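Viral structural protein 4 (PDB 6TZ0) binds GTP and probably acts as an NTPase partner of the viral RNA-dependent RNA polymerase during transcription inside the cytoplasmic polyhedrosis virus particle. Local coordinates at residues D384-K394 with L409-Q420. Sequence-based numbering, arbitrary orientation.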
ATOM      1  N   ASP B 384      -1.672  30.206  24.293  1.00 37.64           N
ATOM      2  CA  ASP B 384      -0.498  30.446  25.126  1.00 37.64           C
ATOM      3  C   ASP B 384      -0.552  29.641  26.414  1.00 37.64           C
ATOM      4  O   ASP B 384      -0.049  30.088  27.441  1.00 37.64           O
ATOM      5  CB  ASP B 384      -0.365  31.932  25.442  1.00 37.64           C
ATOM      6  CG  ASP B 384       0.026  32.761  24.239  1.00 37.64           C
ATOM      7  OD1 ASP B 384       0.717  32.229  23.347  1.00 37.64           O
ATOM      8  OD2 ASP B 384      -0.353  33.949  24.187  1.00 37.64           O
ATOM      9  N   ALA B 385      -1.146  28.449  26.394  1.00 36.94           N
ATOM     10  CA  ALA B 385      -1.304  27.684  27.626  1.00 36.94           C
ATOM     11  C   ALA B 385       0.005  27.043  28.062  1.00 36.94           C
ATOM     12  O   ALA B 385       0.407  27.162  29.225  1.00 36.94           O
ATOM     13  CB  ALA B 385      -2.389  26.625  27.448  1.00 36.94           C
ATOM     14  N   TYR B 386       0.679  26.360  27.137  1.00 36.34           N
ATOM     15  CA  TYR B 386       1.962  25.740  27.436  1.00 36.34           C
ATOM     16  C   TYR B 386       3.035  26.772  27.737  1.00 36.34           C
ATOM     17  O   TYR B 386       3.902  26.524  28.579  1.00 36.34           O
ATOM     18  CB  TYR B 386       2.397  24.855  26.274  1.00 36.34           C
ATOM     19  CG  TYR B 386       3.752  24.227  26.462  1.00 36.34           C
ATOM     20  CD1 TYR B 386       3.940  23.217  27.381  1.00 36.34           C
ATOM     21  CD2 TYR B 386       4.843  24.642  25.712  1.00 36.34           C
ATOM     22  CE1 TYR B 386       5.174  22.639  27.561  1.00 36.34           C
ATOM     23  CE2 TYR B 386       6.083  24.069  25.885  1.00 36.34           C
ATOM     24  CZ  TYR B 386       6.240  23.066  26.807  1.00 36.34           C
ATOM     25  OH  TYR B 386       7.472  22.490  26.979  1.00 36.34           O
ATOM     26  N   GLY B 387       2.976  27.935  27.087  1.00 38.59           N
ATOM     27  CA  GLY B 387       3.954  28.973  27.363  1.00 38.59           C
ATOM     28  C   GLY B 387       3.803  29.567  28.749  1.00 38.59           C
ATOM     29  O   GLY B 387       4.790  29.729  29.473  1.00 38.59           O
ATOM     30  N   ARG B 388       2.568  29.871  29.150  1.00 40.80           N
ATOM     31  CA  ARG B 388       2.339  30.403  30.485  1.00 40.80           C
ATOM     32  C   ARG B 388       2.494  29.342  31.564  1.00 40.80           C
ATOM     33  O   ARG B 388       2.707  29.687  32.728  1.00 40.80           O
ATOM     34  CB  ARG B 388       0.954  31.040  30.572  1.00 40.80           C
ATOM     35  CG  ARG B 388       0.772  32.260  29.685  1.00 40.80           C
ATOM     36  CD  ARG B 388      -0.558  32.920  29.954  1.00 40.80           C
ATOM     37  NE  ARG B 388      -0.844  34.067  29.103  1.00 40.80           N
ATOM     38  CZ  ARG B 388      -1.718  34.054  28.108  1.00 40.80           C
ATOM     39  NH1 ARG B 388      -2.428  32.964  27.864  1.00 40.80           N
ATOM     40  NH2 ARG B 388      -1.918  35.145  27.389  1.00 40.80           N
ATOM     41  N   TRP B 389       2.392  28.063  31.207  1.00 38.74           N
ATOM     42  CA  TRP B 389       2.726  26.998  32.144  1.00 38.74           C
ATOM     43  C   TRP B 389       4.232  26.894  32.343  1.00 38.74           C
ATOM     44  O   TRP B 389       4.723  26.846  33.476  1.00 38.74           O
ATOM     45  CB  TRP B 389       2.178  25.677  31.625  1.00 38.74           C
ATOM     46  CG  TRP B 389       2.485  24.510  32.486  1.00 38.74           C
ATOM     47  CD1 TRP B 389       1.883  24.169  33.654  1.00 38.74           C
ATOM     48  CD2 TRP B 389       3.520  23.548  32.273  1.00 38.74           C
ATOM     49  NE1 TRP B 389       2.449  23.030  34.163  1.00 38.74           N
ATOM     50  CE2 TRP B 389       3.464  22.635  33.336  1.00 38.74           C
ATOM     51  CE3 TRP B 389       4.480  23.364  31.275  1.00 38.74           C
ATOM     52  CZ2 TRP B 389       4.327  21.554  33.430  1.00 38.74           C
ATOM     53  CZ3 TRP B 389       5.333  22.291  31.370  1.00 38.74           C
ATOM     54  CH2 TRP B 389       5.254  21.400  32.439  1.00 38.74           C
ATOM     55  N   LEU B 390       4.980  26.850  31.239  1.00 38.56           N
ATOM     56  CA  LEU B 390       6.419  26.646  31.282  1.00 38.56           C
ATOM     57  C   LEU B 390       7.156  27.869  31.802  1.00 38.56           C
ATOM     58  O   LEU B 390       8.280  27.736  32.291  1.00 38.56           O
ATOM     59  CB  LEU B 390       6.906  26.262  29.884  1.00 38.56           C
ATOM     60  CG  LEU B 390       8.346  25.830  29.628  1.00 38.56           C
ATOM     61  CD1 LEU B 390       8.659  24.586  30.413  1.00 38.56           C
ATOM     62  CD2 LEU B 390       8.529  25.574  28.157  1.00 38.56           C
ATOM     63  N   ALA B 391       6.544  29.053  31.743  1.00 40.94           N
ATOM     64  CA  ALA B 391       7.170  30.215  32.358  1.00 40.94           C
ATOM     65  C   ALA B 391       7.156  30.147  33.879  1.00 40.94           C
ATOM     66  O   ALA B 391       7.937  30.852  34.526  1.00 40.94           O
ATOM     67  CB  ALA B 391       6.482  31.492  31.893  1.00 40.94           C
ATOM     68  N   LYS B 392       6.291  29.323  34.463  1.00 42.39           N
ATOM     69  CA  LYS B 392       6.275  29.078  35.897  1.00 42.39           C
ATOM     70  C   LYS B 392       6.991  27.796  36.292  1.00 42.39           C
ATOM     71  O   LYS B 392       7.727  27.785  37.279  1.00 42.39           O
ATOM     72  CB  LYS B 392       4.833  29.011  36.407  1.00 42.39           C
ATOM     73  CG  LYS B 392       4.050  30.288  36.249  1.00 42.39           C
ATOM     74  CD  LYS B 392       4.583  31.360  37.170  1.00 42.39           C
ATOM     75  CE  LYS B 392       3.819  32.656  37.012  1.00 42.39           C
ATOM     76  NZ  LYS B 392       2.422  32.538  37.502  1.00 42.39           N
ATOM     77  N   ASN B 393       6.810  26.716  35.534  1.00 43.48           N
ATOM     78  CA  ASN B 393       7.147  25.377  35.998  1.00 43.48           C
ATOM     79  C   ASN B 393       8.357  24.766  35.299  1.00 43.48           C
ATOM     80  O   ASN B 393       8.506  23.545  35.297  1.00 43.48           O
ATOM     81  CB  ASN B 393       5.947  24.449  35.833  1.00 43.48           C
ATOM     82  CG  ASN B 393       4.854  24.734  36.825  1.00 43.48           C
ATOM     83  OD1 ASN B 393       5.115  24.937  38.008  1.00 43.48           O
ATOM     84  ND2 ASN B 393       3.621  24.768  36.352  1.00 43.48           N
ATOM     85  N   LYS B 394       9.245  25.578  34.728  1.00 44.77           N
ATOM     86  CA  LYS B 394      10.391  25.005  34.026  1.00 44.77           C
ATOM     87  C   LYS B 394      11.511  24.576  34.959  1.00 44.77           C
ATOM     88  O   LYS B 394      12.491  23.991  34.491  1.00 44.77           O
ATOM     89  CB  LYS B 394      10.952  25.984  32.996  1.00 44.77           C
ATOM     90  CG  LYS B 394      11.553  27.245  33.579  1.00 44.77           C
ATOM     91  CD  LYS B 394      12.091  28.137  32.479  1.00 44.77           C
ATOM     92  CE  LYS B 394      12.721  29.399  33.037  1.00 44.77           C
ATOM     93  NZ  LYS B 394      11.714  30.289  33.661  1.00 44.77           N
ATOM     94  N   LEU B 409      -3.592  29.401  34.982  1.00 43.11           N
ATOM     95  CA  LEU B 409      -2.446  30.069  34.378  1.00 43.11           C
ATOM     96  C   LEU B 409      -2.734  30.658  33.003  1.00 43.11           C
ATOM     97  O   LEU B 409      -1.839  31.275  32.426  1.00 43.11           O
ATOM     98  CB  LEU B 409      -1.261  29.111  34.268  1.00 43.11           C
ATOM     99  CG  LEU B 409      -0.582  28.712  35.572  1.00 43.11           C
ATOM    100  CD1 LEU B 409       0.498  27.686  35.314  1.00 43.11           C
ATOM    101  CD2 LEU B 409      -0.010  29.933  36.244  1.00 43.11           C
ATOM    102  N   ASP B 410      -3.943  30.502  32.465  1.00 45.49           N
ATOM    103  CA  ASP B 410      -4.277  31.024  31.144  1.00 45.49           C
ATOM    104  C   ASP B 410      -4.738  32.464  31.155  1.00 45.49           C
ATOM    105  O   ASP B 410      -5.419  32.875  30.209  1.00 45.49           O
ATOM    106  CB  ASP B 410      -5.362  30.176  30.481  1.00 45.49           C
ATOM    107  CG  ASP B 410      -4.829  28.900  29.916  1.00 45.49           C
ATOM    108  OD1 ASP B 410      -3.640  28.889  29.559  1.00 45.49           O
ATOM    109  OD2 ASP B 410      -5.599  27.924  29.805  1.00 45.49           O
ATOM    110  N   THR B 411      -4.414  33.247  32.169  1.00 48.59           N
ATOM    111  CA  THR B 411      -4.897  34.612  32.194  1.00 48.59           C
ATOM    112  C   THR B 411      -3.982  35.512  31.369  1.00 48.59           C
ATOM    113  O   THR B 411      -2.888  35.129  30.959  1.00 48.59           O
ATOM    114  CB  THR B 411      -5.012  35.112  33.632  1.00 48.59           C
ATOM    115  OG1 THR B 411      -3.717  35.139  34.239  1.00 48.59           O
ATOM    116  CG2 THR B 411      -5.913  34.185  34.426  1.00 48.59           C
ATOM    117  N   ASP B 412      -4.461  36.730  31.124  1.00 52.75           N
ATOM    118  CA  ASP B 412      -3.744  37.678  30.282  1.00 52.75           C
ATOM    119  C   ASP B 412      -2.518  38.247  30.985  1.00 52.75           C
ATOM    120  O   ASP B 412      -1.547  38.625  30.323  1.00 52.75           O
ATOM    121  CB  ASP B 412      -4.696  38.805  29.875  1.00 52.75           C
ATOM    122  CG  ASP B 412      -4.221  39.585  28.665  1.00 52.75           C
ATOM    123  OD1 ASP B 412      -3.177  39.238  28.076  1.00 52.75           O
ATOM    124  OD2 ASP B 412      -4.905  40.563  28.298  1.00 52.75           O
ATOM    125  N   ASP B 413      -2.532  38.303  32.314  1.00 52.60           N
ATOM    126  CA  ASP B 413      -1.438  38.920  33.055  1.00 52.60           C
ATOM    127  C   ASP B 413      -0.308  37.956  33.391  1.00 52.60           C
ATOM    128  O   ASP B 413       0.504  38.267  34.265  1.00 52.60           O
ATOM    129  CB  ASP B 413      -1.977  39.582  34.328  1.00 52.60           C
ATOM    130  CG  ASP B 413      -2.764  38.631  35.204  1.00 52.60           C
ATOM    131  OD1 ASP B 413      -2.985  37.471  34.803  1.00 52.60           O
ATOM    132  OD2 ASP B 413      -3.170  39.053  36.306  1.00 52.60           O
ATOM    133  N   ASN B 414      -0.238  36.801  32.739  1.00 47.99           N
ATOM    134  CA  ASN B 414       0.898  35.905  32.878  1.00 47.99           C
ATOM    135  C   ASN B 414       1.740  35.967  31.612  1.00 47.99           C
ATOM    136  O   ASN B 414       1.209  35.880  30.502  1.00 47.99           O
ATOM    137  CB  ASN B 414       0.434  34.470  33.130  1.00 47.99           C
ATOM    138  CG  ASN B 414      -0.210  34.295  34.482  1.00 47.99           C
ATOM    139  OD1 ASN B 414       0.256  34.839  35.479  1.00 47.99           O
ATOM    140  ND2 ASN B 414      -1.286  33.524  34.527  1.00 47.99           N
ATOM    141  N   GLU B 415       3.049  36.111  31.778  1.00 46.62           N
ATOM    142  CA  GLU B 415       3.943  36.191  30.637  1.00 46.62           C
ATOM    143  C   GLU B 415       4.296  34.786  30.161  1.00 46.62           C
ATOM    144  O   GLU B 415       4.372  33.844  30.950  1.00 46.62           O
ATOM    145  CB  GLU B 415       5.199  36.977  31.017  1.00 46.62           C
ATOM    146  CG  GLU B 415       6.128  37.341  29.871  1.00 46.62           C
ATOM    147  CD  GLU B 415       7.278  38.220  30.325  1.00 46.62           C
ATOM    148  OE1 GLU B 415       7.357  38.511  31.535  1.00 46.62           O
ATOM    149  OE2 GLU B 415       8.096  38.626  29.474  1.00 46.62           O
ATOM    150  N   SER B 416       4.482  34.646  28.856  1.00 42.72           N
ATOM    151  CA  SER B 416       4.776  33.363  28.242  1.00 42.72           C
ATOM    152  C   SER B 416       6.280  33.151  28.123  1.00 42.72           C
ATOM    153  O   SER B 416       7.069  34.095  28.148  1.00 42.72           O
ATOM    154  CB  SER B 416       4.122  33.270  26.865  1.00 42.72           C
ATOM    155  OG  SER B 416       4.448  32.051  26.231  1.00 42.72           O
ATOM    156  N   TYR B 417       6.666  31.881  27.996  1.00 39.86           N
ATOM    157  CA  TYR B 417       8.077  31.518  27.897  1.00 39.86           C
ATOM    158  C   TYR B 417       8.666  31.931  26.555  1.00 39.86           C
ATOM    159  O   TYR B 417       9.783  32.469  26.492  1.00 39.86           O
ATOM    160  CB  TYR B 417       8.224  30.013  28.114  1.00 39.86           C
ATOM    161  CG  TYR B 417       9.632  29.487  28.016  1.00 39.86           C
ATOM    162  CD1 TYR B 417      10.540  29.695  29.040  1.00 39.86           C
ATOM    163  CD2 TYR B 417      10.048  28.769  26.901  1.00 39.86           C
ATOM    164  CE1 TYR B 417      11.825  29.213  28.954  1.00 39.86           C
ATOM    165  CE2 TYR B 417      11.334  28.283  26.807  1.00 39.86           C
ATOM    166  CZ  TYR B 417      12.214  28.507  27.838  1.00 39.86           C
ATOM    167  OH  TYR B 417      13.497  28.022  27.746  1.00 39.86           O
ATOM    168  N   TYR B 418       7.919  31.701  25.472  1.00 38.37           N
ATOM    169  CA  TYR B 418       8.409  32.049  24.146  1.00 38.37           C
ATOM    170  C   TYR B 418       8.484  33.555  23.951  1.00 38.37           C
ATOM    171  O   TYR B 418       9.327  34.033  23.187  1.00 38.37           O
ATOM    172  CB  TYR B 418       7.524  31.430  23.070  1.00 38.37           C
ATOM    173  CG  TYR B 418       7.508  29.926  23.073  1.00 38.37           C
ATOM    174  CD1 TYR B 418       8.644  29.205  22.742  1.00 38.37           C
ATOM    175  CD2 TYR B 418       6.341  29.227  23.337  1.00 38.37           C
ATOM    176  CE1 TYR B 418       8.634  27.832  22.729  1.00 38.37           C
ATOM    177  CE2 TYR B 418       6.318  27.858  23.311  1.00 38.37           C
ATOM    178  CZ  TYR B 418       7.467  27.166  23.008  1.00 38.37           C
ATOM    179  OH  TYR B 418       7.447  25.798  22.979  1.00 38.37           O
ATOM    180  N   GLU B 419       7.632  34.312  24.645  1.00 42.45           N
ATOM    181  CA  GLU B 419       7.703  35.767  24.580  1.00 42.45           C
ATOM    182  C   GLU B 419       8.980  36.279  25.229  1.00 42.45           C
ATOM    183  O   GLU B 419       9.611  37.211  24.720  1.00 42.45           O
ATOM    184  CB  GLU B 419       6.473  36.370  25.251  1.00 42.45           C
ATOM    185  CG  GLU B 419       5.187  36.011  24.543  1.00 42.45           C
ATOM    186  CD  GLU B 419       3.956  36.561  25.226  1.00 42.45           C
ATOM    187  OE1 GLU B 419       4.084  37.134  26.327  1.00 42.45           O
ATOM    188  OE2 GLU B 419       2.855  36.412  24.658  1.00 42.45           O
ATOM    189  N   GLN B 420       9.392  35.653  26.332  1.00 42.10           N
ATOM    190  CA  GLN B 420      10.645  36.004  26.990  1.00 42.10           C
ATOM    191  C   GLN B 420      11.845  35.659  26.120  1.00 42.10           C
ATOM    192  O   GLN B 420      12.781  36.463  26.000  1.00 42.10           O
ATOM    193  CB  GLN B 420      10.726  35.280  28.329  1.00 42.10           C
ATOM    194  CG  GLN B 420       9.666  35.724  29.307  1.00 42.10           C
ATOM    195  CD  GLN B 420       9.593  34.847  30.534  1.00 42.10           C
ATOM    196  OE1 GLN B 420      10.284  33.836  30.632  1.00 42.10           O
ATOM    197  NE2 GLN B 420       8.736  35.223  31.475  1.00 42.10           N
TER
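R388 reaches from the helix 385-393 into the loop 409-416 and meets a cluster of backbone carbonyls there. The helix follows 378-381, an edge strand of the parallel sheet in a probable P-loop NTPase domain, and packs on this loop and the start of helix 417-427; D384 lies near K355, a GTP-binding residue. R388 NE donates to N414 O at 3.1 Å, with the oxygen in the guanidinium plane and the N-H...O angle a moderate 145°. T411 O lies over one face of the same group, while D384 CB covers the opposite face. The side chain runs extended from CG to NE, its CG anti to the carbonyl carbon (chi1 -65°), and this length carries the charge across to the type I turn T411-N414. Arginine suits the place: its flat cation can take an in-plane bond at the edge while carbonyl oxygen and CH groups lie against its faces. D384 OD2 makes a long, charge-only salt bridge to R388 NH2, with no N-H aimed at it; D410 and D412, farther off, probably also favour the cation.

N414 braces the loop from within, its ND2 bonded to L409 O at 3.1 Å. The second crossing bond joins Y417 N to G387 O at 3.2 Å, the donor above the carbonyl plane rather than on a lone pair. A391 N reaches that oxygen from the opposite face. G387 faces the loop, and having no side chain lets the S416 hydroxyl lie over its CA.

A391 CB points at the loop and meets E415 O, with Y417 N and CB behind. L409 CD1 packs beside W389. Y386 turns its ring edge to Y418 OH, while its own hydroxyl bonds to H466 O. Toward the helix's C-terminal end, branched L390 presents a methyl to the flat Y417 ring, a CH-pi contact with CD2 over one face, 4.2 Å from the centroid, and K394 CD approaches Y417 CE1 to 3.7 Å.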